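Local coordinates for protein muramoyltetrapeptide carboxypeptidase (Oxalobacter formigenes OXCC13, PDB 6UUK) that probably acts as a serine-type LD-carboxypeptidase that trims the terminal D-alanine from muramoyl tetrapeptides of the bacterial cell wall, at residues S79-E83 and L188-D192; V117-A122 and G145-V149; A166-S170 and G343-T347; D182-T187 and K318-T322. All coordinates share one frame; numbering follows the deposited sequence.

The first loop opens at 79-83, at the end of helix 67-79, and contact 1 closes it on helix 185-196. Within that loop, contact 2 joins strands 119-122 and 147-150 of the N-terminal sheet. Contacts 3 and 4 open at 166-170 and 182-187, before contact 1 has closed, and each crosses it. Contact 4 then closes at 318-322 and contact 3 at 343-347, so the shorter loop lies within the longer. Phe191 of contact 1 packs on Val149 of contact 2 and Thr322 of contact 4; Phe169 of contact 3 also touches Val149 and Thr322. Helix 185-196 is thereby tied to the sheet and to chain returning from the C-terminal part.

Contact 1: residues S79-E83 and L188-D192; sequences SRGYE and LNHFD
Leu188 packs on one face of the Arg80 guanidinium: its CB sits over the centre, 3.5 Å from the plane, while Leu188 CD2 reaches Arg80 NH1 at 3.4 Å. One residue on, Asn189 starts out pointing away from 79-83, but its amide oxygen turns back, and Arg80 NH2 donates to Asn189 OD1 at 2.9 Å. This bond is bent, and the oxygen stands somewhat out of the guanidinium plane. A full helical turn after Leu188 comes Asp192, whose OD2 lies in that plane and takes both the NE and an NH of the arginine, a side-on salt bridge to a single oxygen. The bond from Arg80 NE to Asp192 OD2 is 2.8 Å long and fairly straight (160°); the one from Arg80 NH2 to the same Asp192 OD2 is longer, 3.2 Å. Both donors approach from the same face of the carboxylate, whose plane is turned 50° from the guanidinium. A bend in the arginine chain (chi3 72°) swings NE round to the acid. Tyr82 brings its phenol to the same carboxylate, with Tyr82 OH 3.2 Å from Asp192 CG, but the angles are poor for a hydrogen bond and the ring is loosely ordered. The contact is a surface salt bridge joining helix 185-196 to the loop between helix 67-79 and strand 83-86, part of the alpha/beta N-terminal domain.

Contact 2: residues V117-A122 and G145-V149; sequences VKIVIA and GKLFV
Val120 O is met by two groups of the neighbouring strand: Val149 N donates to Val120 O at 2.9 Å, and Phe148 CA brings its hydrogen to the same Val120 O at 3.3 Å. Leu147 O is shared in a similar way. Val120 N reaches Leu147 O at 2.9 Å in an almost linear bond (171°), and Ile119 CA adds a C-H...O contact. Leu147 N closes on Lys118 O, whereas the last bond, Ala122 N to Val149 O, is weak. These are neighbouring parallel strands in the middle of the N-terminal alpha/beta sheet, with helix 138-142 in the connection, a beta-alpha-beta crossover; strand 147-150 runs on toward Ser152, the predicted nucleophile. Ile119, Leu147, Ile121 and Val149 share one face, on which Met195 and Phe191 of helix 185-196 pack. On the other, Val120 and Phe148 lie side by side; with Val120 CG1 anti to the backbone N (chi1 174°), that methyl comes 3.6 Å from Phe148 CD1. CG2, the other branch, meets Lys146 CB. Cutting Val120 back to an alanine takes away both methyls and would probably open a gap beside the Phe148 ring, letting it shift. At the strand entrance, the Lys146 chain bends at chi2 (-56°) and carries NZ to the carbonyl of Asn114 and to that of Val117, the latter modelled so close that the distance is doubtful.

Contact 3: residues A166-S170 and G343-T347; sequences AVSFS and GDYPT
Tyr345 holds its CG between its own backbone N and carbonyl carbon, the crowded position (chi1 58°), and Phe169 sets its ring anti to its carbonyl carbon (chi1 -63°); together these torsions bring the two rings against each other. The planes stand at 86° and the rings meet obliquely. Phe169 CE1 comes within 3.5 Å of Tyr345 CD1, which lies in the plane of the phenylalanine ring, and Phe169 CZ is 3.6 Å from the same Tyr345 CD1. A second group meets that rim: Pro346 O, also near the ring plane, is 3.3 Å from Phe169 CZ. Two residues earlier in the chain, Val167 points toward the other segment. Its CG1 touches Tyr345 CB at 3.8 Å, and Val167 CB rests 3.7 Å from CD of the exposed Pro346. Replacing Phe169 by an alanine would take away the whole ring and would probably leave Tyr345 without its aromatic neighbour and open a gap between strand 168-170 and the C-terminal tail. Deeper in, Phe169 also packs on Met195 and Thr194 of helix 185-196 and on Leu147 and Val149 of the adjacent strand. In this way the tail following strand 337-343 of the C-terminal sheet is laid against the N-terminal sheet. No hydrogen bond joins the two segments; the seam depends on apolar packing, helped perhaps by the slightly positive C-H rim of Phe169 facing the carbonyl oxygen of Pro346.

Contact 4: residues D182-T187 and K318-T322; sequences DLSAFT and KDKVT
The Phe186 ring and the Asp319 carboxylate are almost parallel, their planes 7° apart, but the acid lies beside the root of the ring: Asp319 OD2 is 3.2 Å from Phe186 CB. Lys320 N stands at the ring edge, in plane, while Asp319 CB, Lys320 O and Val321 CG1 approach it obliquely, the last 3.6 Å from Phe186 CZ. Above the carboxylate plane comes a hydroxyl, with Ser184 OG donating to Asp319 OD1 at 2.5 Å. Ser184 is also the N-cap of helix 185-196, its OG accepting from Thr187 N at 3.3 Å; the serine hydroxyl thus links the acid to the helix start, where the helix dipole would probably favour a negative charge. Thr187 OG1 is used twice: it donates to Lys318 O at 2.6 Å, in the carbonyl plane on a lone pair, and accepts from Lys320 N at 2.9 Å. Its place beside the backbone N (chi1 -63°) puts the hydroxyl between these two backbone groups, probably helping to set the course of the loop. A water bridges the carbonyls of Thr187 and Lys320, donating to both, and accepts from Thr322 OG1. At the outer end the extended Lys318 chain forms a salt bridge with Asp182, although the modelled separation is so short that its length is doubtful. Residues 318-322 follow His316, a predicted charge-relay residue, and lead into strand 323-325 at the edge of the N-terminal sheet. The contact lays this linking loop along the start of helix 185-196; a turn further on, Val321 touches His190 and Thr322 packs on Phe191.

Contact 1: residues S79-E83 and L188-D192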
loop_
_atom_site.group_PDB
_atom_site.type_symbol
_atom_site.label_atom_id
_atom_site.label_comp_id
_atom_site.label_asym_id
_atom_site.label_seq_id
_atom_site.Cartn_x
_atom_site.Cartn_y
_atom_site.Cartn_z
ATOM N N SER B 79 -10.267 15.244 -33.891
ATOM C CA SER B 79 -10.194 16.680 -34.131
ATOM C C SER B 79 -8.768 17.200 -34.007
ATOM O O SER B 79 -8.401 18.170 -34.681
ATOM C CB SER B 79 -11.116 17.422 -33.164
ATOM O OG SER B 79 -10.732 17.198 -31.818
ATOM N N ARG B 80 -7.954 16.578 -33.158
ATOM C CA ARG B 80 -6.555 16.962 -33.029
ATOM C C ARG B 80 -5.668 16.309 -34.081
ATOM O O ARG B 80 -4.452 16.534 -34.069
ATOM C CB ARG B 80 -6.044 16.623 -31.624
ATOM C CG ARG B 80 -6.870 17.249 -30.509
ATOM C CD ARG B 80 -6.212 17.079 -29.150
ATOM N NE ARG B 80 -5.032 17.927 -29.004
ATOM C CZ ARG B 80 -5.065 19.187 -28.581
ATOM N NH1 ARG B 80 -6.222 19.751 -28.263
ATOM N NH2 ARG B 80 -3.943 19.884 -28.478
ATOM N N GLY B 81 -6.239 15.513 -34.982
ATOM C CA GLY B 81 -5.500 14.965 -36.102
ATOM C C GLY B 81 -4.720 13.704 -35.794
ATOM O O GLY B 81 -3.488 13.696 -35.875
ATOM N N TYR B 82 -5.423 12.625 -35.449
ATOM C CA TYR B 82 -4.773 11.353 -35.169
ATOM C C TYR B 82 -5.664 10.213 -35.639
ATOM O O TYR B 82 -6.893 10.323 -35.636
ATOM C CB TYR B 82 -4.451 11.197 -33.676
ATOM C CG TYR B 82 -3.513 12.254 -33.137
ATOM C CD1 TYR B 82 -2.153 12.211 -33.416
ATOM C CD2 TYR B 82 -3.987 13.292 -32.346
ATOM C CE1 TYR B 82 -1.292 13.176 -32.925
ATOM C CE2 TYR B 82 -3.133 14.261 -31.850
ATOM C CZ TYR B 82 -1.787 14.198 -32.143
ATOM O OH TYR B 82 -0.933 15.159 -31.652
ATOM N N GLU B 83 -5.028 9.118 -36.045
ATOM C CA GLU B 83 -5.732 7.928 -36.505
ATOM C C GLU B 83 -5.958 6.998 -35.318
ATOM O O GLU B 83 -4.997 6.505 -34.719
ATOM C CB GLU B 83 -4.937 7.227 -37.605
ATOM C CG GLU B 83 -5.655 6.054 -38.250
ATOM C CD GLU B 83 -4.818 5.384 -39.322
ATOM O OE1 GLU B 83 -3.639 5.766 -39.483
ATOM O OE2 GLU B 83 -5.337 4.476 -40.005
ATOM N N LEU B 188 -3.651 18.694 -23.012
ATOM C CA LEU B 188 -3.620 18.158 -24.368
ATOM C C LEU B 188 -2.446 18.702 -25.172
ATOM O O LEU B 188 -1.884 17.983 -26.006
ATOM C CB LEU B 188 -4.941 18.456 -25.080
ATOM C CG LEU B 188 -6.065 17.419 -24.954
ATOM C CD1 LEU B 188 -6.394 17.110 -23.499
ATOM C CD2 LEU B 188 -7.309 17.889 -25.693
ATOM N N ASN B 189 -2.058 19.958 -24.942
ATOM C CA ASN B 189 -0.928 20.524 -25.672
ATOM C C ASN B 189 0.399 19.976 -25.160
ATOM O O ASN B 189 1.321 19.741 -25.950
ATOM C CB ASN B 189 -0.948 22.051 -25.582
ATOM C CG ASN B 189 -2.171 22.656 -26.242
ATOM O OD1 ASN B 189 -3.122 21.951 -26.581
ATOM N ND2 ASN B 189 -2.157 23.972 -26.423
ATOM N N HIS B 190 0.519 19.770 -23.846
ATOM C CA HIS B 190 1.724 19.149 -23.308
ATOM C C HIS B 190 1.845 17.694 -23.742
ATOM O O HIS B 190 2.960 17.180 -23.882
ATOM C CB HIS B 190 1.740 19.248 -21.783
ATOM C CG HIS B 190 2.328 20.523 -21.264
ATOM N ND1 HIS B 190 3.648 20.633 -20.883
ATOM C CD2 HIS B 190 1.775 21.742 -21.059
ATOM C CE1 HIS B 190 3.884 21.865 -20.468
ATOM N NE2 HIS B 190 2.764 22.558 -20.565
ATOM N N PHE B 191 0.715 17.018 -23.959
ATOM C CA PHE B 191 0.755 15.632 -24.415
ATOM C C PHE B 191 1.204 15.546 -25.868
ATOM O O PHE B 191 2.099 14.763 -26.206
ATOM C CB PHE B 191 -0.615 14.979 -24.230
ATOM C CG PHE B 191 -0.746 13.643 -24.905
ATOM C CD1 PHE B 191 -0.123 12.523 -24.382
ATOM C CD2 PHE B 191 -1.499 13.508 -26.059
ATOM C CE1 PHE B 191 -0.243 11.293 -25.002
ATOM C CE2 PHE B 191 -1.624 12.282 -26.683
ATOM C CZ PHE B 191 -0.995 11.172 -26.154
ATOM N N ASP B 192 0.594 16.350 -26.745
ATOM C CA ASP B 192 0.975 16.336 -28.153
ATOM C C ASP B 192 2.412 16.799 -28.351
ATOM O O ASP B 192 3.081 16.362 -29.294
ATOM C CB ASP B 192 0.023 17.213 -28.966
ATOM C CG ASP B 192 -1.404 16.702 -28.946
ATOM O OD1 ASP B 192 -1.641 15.614 -28.380
ATOM O OD2 ASP B 192 -2.289 17.388 -29.498
#

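Contact 2: residues V117-A122 and G145-V149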
loop_
_atom_site.group_PDB
_atom_site.type_symbol
_atom_site.label_atom_id
_atom_site.label_comp_id
_atom_site.label_asym_id
_atom_site.label_seq_id
_atom_site.Cartn_x
_atom_site.Cartn_y
_atom_site.Cartn_z
ATOM N N VAL B 117 0.054 1.621 -35.644
ATOM C CA VAL B 117 -0.098 2.170 -34.302
ATOM C C VAL B 117 1.263 2.635 -33.806
ATOM O O VAL B 117 2.262 1.917 -33.945
ATOM C CB VAL B 117 -0.710 1.134 -33.344
ATOM C CG1 VAL B 117 -0.595 1.604 -31.902
ATOM C CG2 VAL B 117 -2.163 0.870 -33.706
ATOM N N LYS B 118 1.306 3.834 -33.234
ATOM C CA LYS B 118 2.527 4.386 -32.661
ATOM C C LYS B 118 2.397 4.711 -31.183
ATOM O O LYS B 118 3.355 4.523 -30.429
ATOM C CB LYS B 118 2.944 5.648 -33.433
ATOM C CG LYS B 118 4.339 6.152 -33.101
ATOM C CD LYS B 118 4.778 7.224 -34.084
ATOM C CE LYS B 118 4.759 6.697 -35.512
ATOM N NZ LYS B 118 5.162 7.735 -36.500
ATOM N N ILE B 119 1.235 5.188 -30.745
ATOM C CA ILE B 119 0.978 5.513 -29.347
ATOM C C ILE B 119 -0.095 4.569 -28.824
ATOM O O ILE B 119 -1.049 4.240 -29.538
ATOM C CB ILE B 119 0.549 6.984 -29.179
ATOM C CG1 ILE B 119 1.558 7.915 -29.852
ATOM C CG2 ILE B 119 0.401 7.341 -27.706
ATOM C CD1 ILE B 119 1.165 9.374 -29.801
ATOM N N VAL B 120 0.065 4.126 -27.580
ATOM C CA VAL B 120 -0.892 3.244 -26.922
ATOM C C VAL B 120 -1.341 3.917 -25.634
ATOM O O VAL B 120 -0.527 4.145 -24.730
ATOM C CB VAL B 120 -0.291 1.858 -26.638
ATOM C CG1 VAL B 120 -1.264 1.021 -25.829
ATOM C CG2 VAL B 120 0.065 1.157 -27.940
ATOM N N ILE B 121 -2.631 4.232 -25.548
ATOM C CA ILE B 121 -3.199 4.944 -24.411
ATOM C C ILE B 121 -4.114 4.001 -23.643
ATOM O O ILE B 121 -4.816 3.174 -24.239
ATOM C CB ILE B 121 -3.951 6.215 -24.862
ATOM C CG1 ILE B 121 -4.473 6.995 -23.652
ATOM C CG2 ILE B 121 -5.082 5.867 -25.822
ATOM C CD1 ILE B 121 -5.029 8.357 -23.998
ATOM N N ALA B 122 -4.092 4.115 -22.319
ATOM C CA ALA B 122 -4.934 3.302 -21.456
ATOM C C ALA B 122 -6.295 3.959 -21.265
ATOM O O ALA B 122 -6.429 5.185 -21.318
ATOM C CB ALA B 122 -4.266 3.084 -20.097
ATOM N N GLY B 145 8.283 -1.035 -29.824
ATOM C CA GLY B 145 8.481 0.339 -30.231
ATOM C C GLY B 145 7.290 1.246 -30.031
ATOM O O GLY B 145 7.279 2.356 -30.576
ATOM N N LYS B 146 6.289 0.816 -29.270
ATOM C CA LYS B 146 5.108 1.632 -29.040
ATOM C C LYS B 146 5.349 2.620 -27.904
ATOM O O LYS B 146 6.185 2.398 -27.024
ATOM C CB LYS B 146 3.899 0.752 -28.718
ATOM C CG LYS B 146 3.626 -0.325 -29.756
ATOM C CD LYS B 146 3.462 0.275 -31.144
ATOM C CE LYS B 146 3.252 -0.808 -32.190
ATOM N NZ LYS B 146 3.163 -0.242 -33.563
ATOM N N LEU B 147 4.604 3.721 -27.936
ATOM C CA LEU B 147 4.714 4.781 -26.934
ATOM C C LEU B 147 3.508 4.667 -26.007
ATOM O O LEU B 147 2.432 5.198 -26.286
ATOM C CB LEU B 147 4.798 6.152 -27.597
ATOM C CG LEU B 147 6.182 6.678 -27.997
ATOM C CD1 LEU B 147 6.912 5.720 -28.930
ATOM C CD2 LEU B 147 6.060 8.054 -28.633
ATOM N N PHE B 148 3.695 3.964 -24.893
ATOM C CA PHE B 148 2.619 3.745 -23.937
ATOM C C PHE B 148 2.466 4.957 -23.027
ATOM O O PHE B 148 3.450 5.465 -22.482
ATOM C CB PHE B 148 2.892 2.492 -23.105
ATOM C CG PHE B 148 2.932 1.223 -23.910
ATOM C CD1 PHE B 148 1.793 0.452 -24.067
ATOM C CD2 PHE B 148 4.108 0.804 -24.510
ATOM C CE1 PHE B 148 1.826 -0.715 -24.809
ATOM C CE2 PHE B 148 4.147 -0.363 -25.252
ATOM C CZ PHE B 148 3.005 -1.123 -25.401
ATOM N N VAL B 149 1.227 5.421 -22.864
ATOM C CA VAL B 149 0.918 6.546 -21.993
ATOM C C VAL B 149 -0.169 6.125 -21.015
ATOM O O VAL B 149 -0.956 5.212 -21.283
ATOM C CB VAL B 149 0.484 7.800 -22.787
ATOM C CG1 VAL B 149 1.564 8.209 -23.777
ATOM C CG2 VAL B 149 -0.827 7.552 -23.502
#

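Contact 3: residues A166-S170 and G343-T347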
loop_
_atom_site.group_PDB
_atom_site.type_symbol
_atom_site.label_atom_id
_atom_site.label_comp_id
_atom_site.label_asym_id
_atom_site.label_seq_id
_atom_site.Cartn_x
_atom_site.Cartn_y
_atom_site.Cartn_z
ATOM N N ALA B 166 12.252 -0.124 -21.278
ATOM C CA ALA B 166 11.338 0.528 -22.206
ATOM C C ALA B 166 10.879 1.852 -21.613
ATOM O O ALA B 166 10.462 1.904 -20.450
ATOM C CB ALA B 166 10.135 -0.366 -22.515
ATOM N N VAL B 167 10.957 2.913 -22.408
ATOM C CA VAL B 167 10.567 4.247 -21.968
ATOM C C VAL B 167 9.072 4.420 -22.202
ATOM O O VAL B 167 8.592 4.289 -23.333
ATOM C CB VAL B 167 11.366 5.334 -22.701
ATOM C CG1 VAL B 167 10.815 6.711 -22.366
ATOM C CG2 VAL B 167 12.839 5.242 -22.341
ATOM N N SER B 168 8.339 4.708 -21.133
ATOM C CA SER B 168 6.915 4.996 -21.190
ATOM C C SER B 168 6.680 6.456 -20.816
ATOM O O SER B 168 7.606 7.186 -20.453
ATOM C CB SER B 168 6.139 4.050 -20.271
ATOM O OG SER B 168 6.667 4.073 -18.957
ATOM N N PHE B 169 5.423 6.880 -20.901
ATOM C CA PHE B 169 5.051 8.266 -20.643
ATOM C C PHE B 169 3.945 8.303 -19.601
ATOM O O PHE B 169 2.872 7.730 -19.811
ATOM C CB PHE B 169 4.601 8.965 -21.928
ATOM C CG PHE B 169 5.678 9.076 -22.966
ATOM C CD1 PHE B 169 6.510 10.182 -23.005
ATOM C CD2 PHE B 169 5.863 8.071 -23.901
ATOM C CE1 PHE B 169 7.503 10.286 -23.961
ATOM C CE2 PHE B 169 6.855 8.169 -24.856
ATOM C CZ PHE B 169 7.676 9.278 -24.886
ATOM N N SER B 170 4.204 8.979 -18.486
ATOM C CA SER B 170 3.205 9.163 -17.437
ATOM C C SER B 170 2.417 10.422 -17.773
ATOM O O SER B 170 2.858 11.539 -17.492
ATOM C CB SER B 170 3.870 9.254 -16.069
ATOM O OG SER B 170 2.951 8.959 -15.033
ATOM N N GLY B 343 14.855 14.532 -21.659
ATOM C CA GLY B 343 15.347 14.137 -22.960
ATOM C C GLY B 343 15.642 12.653 -22.999
ATOM O O GLY B 343 15.414 11.926 -22.030
ATOM N N ASP B 344 16.157 12.209 -24.148
ATOM C CA ASP B 344 16.542 10.816 -24.376
ATOM C C ASP B 344 15.347 9.876 -24.196
ATOM O O ASP B 344 15.342 8.981 -23.346
ATOM C CB ASP B 344 17.708 10.413 -23.466
ATOM N N TYR B 345 14.327 10.096 -25.022
ATOM C CA TYR B 345 13.137 9.260 -25.032
ATOM C C TYR B 345 12.623 9.170 -26.462
ATOM O O TYR B 345 12.816 10.107 -27.244
ATOM C CB TYR B 345 12.044 9.812 -24.103
ATOM C CG TYR B 345 11.589 11.218 -24.426
ATOM C CD1 TYR B 345 10.534 11.446 -25.301
ATOM C CD2 TYR B 345 12.208 12.318 -23.846
ATOM C CE1 TYR B 345 10.113 12.729 -25.595
ATOM C CE2 TYR B 345 11.794 13.604 -24.134
ATOM C CZ TYR B 345 10.747 13.805 -25.010
ATOM O OH TYR B 345 10.332 15.084 -25.299
ATOM N N PRO B 346 11.977 8.063 -26.830
ATOM C CA PRO B 346 11.487 7.929 -28.207
ATOM C C PRO B 346 10.366 8.912 -28.501
ATOM O O PRO B 346 9.524 9.202 -27.647
ATOM C CB PRO B 346 10.992 6.478 -28.267
ATOM C CG PRO B 346 10.676 6.133 -26.852
ATOM C CD PRO B 346 11.693 6.864 -26.024
ATOM N N THR B 347 10.366 9.428 -29.727
ATOM C CA THR B 347 9.365 10.398 -30.153
ATOM C C THR B 347 8.345 9.762 -31.091
ATOM O O THR B 347 8.648 8.794 -31.789
ATOM C CB THR B 347 10.014 11.605 -30.857
ATOM O OG1 THR B 347 10.697 11.161 -32.036
ATOM C CG2 THR B 347 11.006 12.288 -29.931
#

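Contact 4: residues D182-T187 and K318-T322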
loop_
_atom_site.group_PDB
_atom_site.type_symbol
_atom_site.label_atom_id
_atom_site.label_comp_id
_atom_site.label_asym_id
_atom_site.label_seq_id
_atom_site.Cartn_x
_atom_site.Cartn_y
_atom_site.Cartn_z
ATOM N N ASP B 182 -15.023 19.720 -20.118
ATOM C CA ASP B 182 -14.156 20.840 -19.756
ATOM C C ASP B 182 -12.700 20.499 -20.082
ATOM O O ASP B 182 -11.834 20.405 -19.211
ATOM C CB ASP B 182 -14.338 21.188 -18.282
ATOM C CG ASP B 182 -13.825 22.577 -17.935
ATOM O OD1 ASP B 182 -12.628 22.852 -18.153
ATOM O OD2 ASP B 182 -14.628 23.398 -17.444
ATOM N N LEU B 183 -12.449 20.308 -21.378
ATOM C CA LEU B 183 -11.136 19.878 -21.840
ATOM C C LEU B 183 -10.059 20.881 -21.446
ATOM O O LEU B 183 -10.284 22.095 -21.443
ATOM C CB LEU B 183 -11.146 19.689 -23.358
ATOM C CG LEU B 183 -11.918 18.481 -23.889
ATOM C CD1 LEU B 183 -11.960 18.495 -25.408
ATOM C CD2 LEU B 183 -11.295 17.189 -23.384
ATOM N N SER B 184 -8.883 20.363 -21.110
ATOM C CA SER B 184 -7.758 21.174 -20.664
ATOM C C SER B 184 -6.781 21.358 -21.819
ATOM O O SER B 184 -6.232 20.379 -22.334
ATOM C CB SER B 184 -7.058 20.524 -19.471
ATOM O OG SER B 184 -5.920 21.271 -19.078
ATOM N N ALA B 185 -6.569 22.613 -22.221
ATOM C CA ALA B 185 -5.563 22.893 -23.237
ATOM C C ALA B 185 -4.157 22.639 -22.712
ATOM O O ALA B 185 -3.273 22.243 -23.478
ATOM C CB ALA B 185 -5.696 24.333 -23.731
ATOM N N PHE B 186 -3.934 22.854 -21.414
ATOM C CA PHE B 186 -2.621 22.597 -20.829
ATOM C C PHE B 186 -2.255 21.122 -20.924
ATOM O O PHE B 186 -1.110 20.777 -21.239
ATOM C CB PHE B 186 -2.603 23.067 -19.374
ATOM C CG PHE B 186 -1.301 22.818 -18.665
ATOM C CD1 PHE B 186 -1.097 21.648 -17.948
ATOM C CD2 PHE B 186 -0.285 23.758 -18.702
ATOM C CE1 PHE B 186 0.096 21.419 -17.292
ATOM C CE2 PHE B 186 0.910 23.534 -18.047
ATOM C CZ PHE B 186 1.101 22.363 -17.341
ATOM N N THR B 187 -3.216 20.235 -20.658
ATOM C CA THR B 187 -2.932 18.804 -20.681
ATOM C C THR B 187 -2.753 18.297 -22.107
ATOM O O THR B 187 -1.806 17.557 -22.400
ATOM C CB THR B 187 -4.053 18.037 -19.976
ATOM O OG1 THR B 187 -4.108 18.424 -18.598
ATOM C CG2 THR B 187 -3.816 16.537 -20.069
ATOM N N LYS B 318 -6.941 18.343 -13.506
ATOM C CA LYS B 318 -7.319 18.723 -14.864
ATOM C C LYS B 318 -6.090 19.064 -15.696
ATOM O O LYS B 318 -5.940 18.590 -16.827
ATOM C CB LYS B 318 -8.291 19.902 -14.830
ATOM C CG LYS B 318 -8.475 20.580 -16.176
ATOM C CD LYS B 318 -9.420 21.764 -16.081
ATOM C CE LYS B 318 -9.499 22.506 -17.403
ATOM N NZ LYS B 318 -10.452 23.645 -17.337
ATOM N N ASP B 319 -5.198 19.887 -15.149
ATOM C CA ASP B 319 -3.963 20.257 -15.828
ATOM C C ASP B 319 -2.840 19.333 -15.373
ATOM O O ASP B 319 -2.474 19.323 -14.194
ATOM C CB ASP B 319 -3.605 21.716 -15.547
ATOM C CG ASP B 319 -4.445 22.684 -16.350
ATOM O OD1 ASP B 319 -5.556 22.302 -16.776
ATOM O OD2 ASP B 319 -3.986 23.823 -16.570
ATOM N N LYS B 320 -2.300 18.557 -16.310
ATOM C CA LYS B 320 -1.194 17.655 -16.029
ATOM C C LYS B 320 -0.246 17.648 -17.217
ATOM O O LYS B 320 -0.618 18.002 -18.339
ATOM C CB LYS B 320 -1.684 16.230 -15.731
ATOM C CG LYS B 320 -2.219 15.494 -16.949
ATOM C CD LYS B 320 -2.785 14.136 -16.571
ATOM C CE LYS B 320 -4.008 14.282 -15.683
ATOM N NZ LYS B 320 -4.566 12.965 -15.276
ATOM N N VAL B 321 0.991 17.240 -16.959
ATOM C CA VAL B 321 2.015 17.153 -17.989
ATOM C C VAL B 321 2.275 15.687 -18.307
ATOM O O VAL B 321 1.888 14.779 -17.563
ATOM C CB VAL B 321 3.319 17.862 -17.571
ATOM C CG1 VAL B 321 3.081 19.352 -17.389
ATOM C CG2 VAL B 321 3.871 17.246 -16.295
ATOM N N THR B 322 2.941 15.460 -19.435
ATOM C CA THR B 322 3.332 14.123 -19.867
ATOM C C THR B 322 4.808 13.931 -19.541
ATOM O O THR B 322 5.672 14.594 -20.124
ATOM C CB THR B 322 3.064 13.927 -21.358
ATOM O OG1 THR B 322 1.655 14.003 -21.604
ATOM C CG2 THR B 322 3.582 12.572 -21.816
HETATM O O HOH W 1 -0.222 16.353 -20.301
#